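Local coordinates for protein ribose 5-phosphate isomerase (Giardia lamblia, PDB 3S5P) that probably interconverts ribose 5-phosphate and ribulose 5-phosphate in the pentose phosphate pathway, as a type B (RpiB) isomerase, at residues A[113-116]-A[117-121]. Residues are numbered along the deposited sequence; the frame is centred on the assembly and turned at random.
Sequences AEMA and RKHNN
Met115 lies alongside His119 one turn further on, and its sulfur rests over one face of the imidazole, offset toward the rim, with SD 3.6 Å from His119 CE1. Met115 CG sits anti to its carbonyl carbon (chi1 -62°), and the bend at chi2 (-55°) turns the sulfur over the ring. Along the backbone beside this pair run ordinary i to i+4 bonds: Lys118 N donates to Glu114 O at 3.0 Å, and His119 N to Met115 O at 2.9 Å. Met115 O also takes a weak bond from Asn120 N (3.4 Å), so this one carbonyl receives two N-H groups. Asn121 then adopts positive phi and leads the chain toward strand 124-128 of the beta-alpha-beta unit. In the conformer described, one of two modelled, Arg117 bends at chi2 and chi3 toward this turn, and NH1 reaches Asn121 OD1 at 3.1 Å, 18° out of the guanidinium plane; there NH1 also bonds Ala122 O, which would tie helix to turn. Two neighbours bury the tight side: helix 134-146, with Ile140 and Phe144 against Ala113, and the second subunit, its Thr88 against Met115 and its Ile90 against Ala116. The looser side carries exposed His119 and the partly exposed pair Glu114 and Lys118, running side by side to a long salt bridge, OE1 to NZ 3.4 Å. Glu114 OE2 has a weak, long ion pair with Arg143. Such stretched charge pairing probably adds little beside the main-chain bonds, to which Arg117 may contribute in that conformer only.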
loop_
_atom_site.group_PDB
_atom_site.type_symbol
_atom_site.label_atom_id
_atom_site.label_comp_id
_atom_site.label_asym_id
_atom_site.label_seq_id
_atom_site.Cartn_x
_atom_site.Cartn_y
_atom_site.Cartn_z
ATOM N N ALA A 113 -9.782 2.448 -2.254
ATOM C CA ALA A 113 -10.316 3.009 -0.995
ATOM C C ALA A 113 -11.467 2.193 -0.419
ATOM O O ALA A 113 -11.508 1.918 0.789
ATOM C CB ALA A 113 -10.738 4.474 -1.176
ATOM N N GLU A 114 -12.394 1.820 -1.293
ATOM C CA GLU A 114 -13.508 0.962 -0.948
ATOM C C GLU A 114 -13.011 -0.397 -0.427
ATOM O O GLU A 114 -13.473 -0.861 0.594
ATOM C CB GLU A 114 -14.379 0.755 -2.184
ATOM C CG GLU A 114 -15.754 0.221 -1.915
ATOM C CD GLU A 114 -16.453 -0.207 -3.216
ATOM O OE1 GLU A 114 -17.133 -1.239 -3.214
ATOM O OE2 GLU A 114 -16.314 0.488 -4.260
ATOM N N MET A 115 -12.064 -1.023 -1.111
ATOM C CA MET A 115 -11.586 -2.327 -0.631
ATOM C C MET A 115 -10.760 -2.187 0.653
ATOM O O MET A 115 -10.887 -3.005 1.557
ATOM C CB MET A 115 -10.831 -3.082 -1.734
ATOM C CG MET A 115 -11.699 -3.404 -2.957
ATOM S SD MET A 115 -13.236 -4.326 -2.590
ATOM C CE MET A 115 -14.439 -3.028 -2.592
ATOM N N ALA A 116 -9.963 -1.123 0.765
ATOM C CA ALA A 116 -9.184 -0.867 2.003
ATOM C C ALA A 116 -10.038 -0.863 3.262
ATOM O O ALA A 116 -9.601 -1.291 4.309
ATOM C CB ALA A 116 -8.385 0.463 1.918
ATOM N N ARG A 117 -11.241 -0.336 3.162
ATOM C CA ARG A 117 -12.151 -0.324 4.293
ATOM C C ARG A 117 -12.911 -1.647 4.384
ATOM O O ARG A 117 -12.829 -2.334 5.407
ATOM C CB ARG A 117 -13.095 0.884 4.224
ATOM C CG ARG A 117 -12.375 2.266 4.416
ATOM C CD ARG A 117 -11.924 2.525 5.878
ATOM N NE ARG A 117 -12.989 2.301 6.859
ATOM C CZ ARG A 117 -12.886 1.523 7.945
ATOM N NH1 ARG A 117 -11.748 0.889 8.243
ATOM N NH2 ARG A 117 -13.929 1.406 8.761
ATOM N N LYS A 118 -13.612 -2.023 3.306
ATOM C CA LYS A 118 -14.457 -3.207 3.308
ATOM C C LYS A 118 -13.736 -4.472 3.768
ATOM O O LYS A 118 -14.217 -5.156 4.637
ATOM C CB LYS A 118 -15.063 -3.473 1.929
ATOM C CG LYS A 118 -16.437 -2.862 1.698
ATOM C CD LYS A 118 -17.095 -3.499 0.474
ATOM C CE LYS A 118 -18.539 -3.031 0.310
ATOM N NZ LYS A 118 -18.608 -1.637 -0.229
ATOM N N HIS A 119 -12.584 -4.755 3.166
ATOM C CA HIS A 119 -11.866 -6.016 3.332
ATOM C C HIS A 119 -10.719 -5.883 4.328
ATOM O O HIS A 119 -10.416 -6.831 5.025
ATOM C CB HIS A 119 -11.274 -6.407 1.994
ATOM C CG HIS A 119 -12.293 -6.786 0.970
ATOM N ND1 HIS A 119 -11.949 -7.230 -0.289
ATOM C CD2 HIS A 119 -13.648 -6.806 1.020
ATOM C CE1 HIS A 119 -13.048 -7.489 -0.974
ATOM N NE2 HIS A 119 -14.093 -7.238 -0.204
ATOM N N ASN A 120 -10.073 -4.707 4.379
ATOM C CA ASN A 120 -8.808 -4.581 5.131
ATOM C C ASN A 120 -8.901 -3.786 6.423
ATOM O O ASN A 120 -7.929 -3.741 7.184
ATOM C CB ASN A 120 -7.683 -4.037 4.242
ATOM C CG ASN A 120 -7.599 -4.767 2.887
ATOM O OD1 ASN A 120 -7.710 -4.139 1.839
ATOM N ND2 ASN A 120 -7.422 -6.091 2.912
ATOM N N ASN A 121 -10.055 -3.167 6.667
ATOM C CA ASN A 121 -10.266 -2.376 7.891
ATOM C C ASN A 121 -9.179 -1.310 8.089
ATOM O O ASN A 121 -8.697 -1.102 9.194
ATOM C CB ASN A 121 -10.398 -3.289 9.150
ATOM C CG ASN A 121 -11.005 -2.565 10.324
ATOM O OD1 ASN A 121 -11.731 -1.605 10.134
ATOM N ND2 ASN A 121 -10.672 -2.995 11.558
#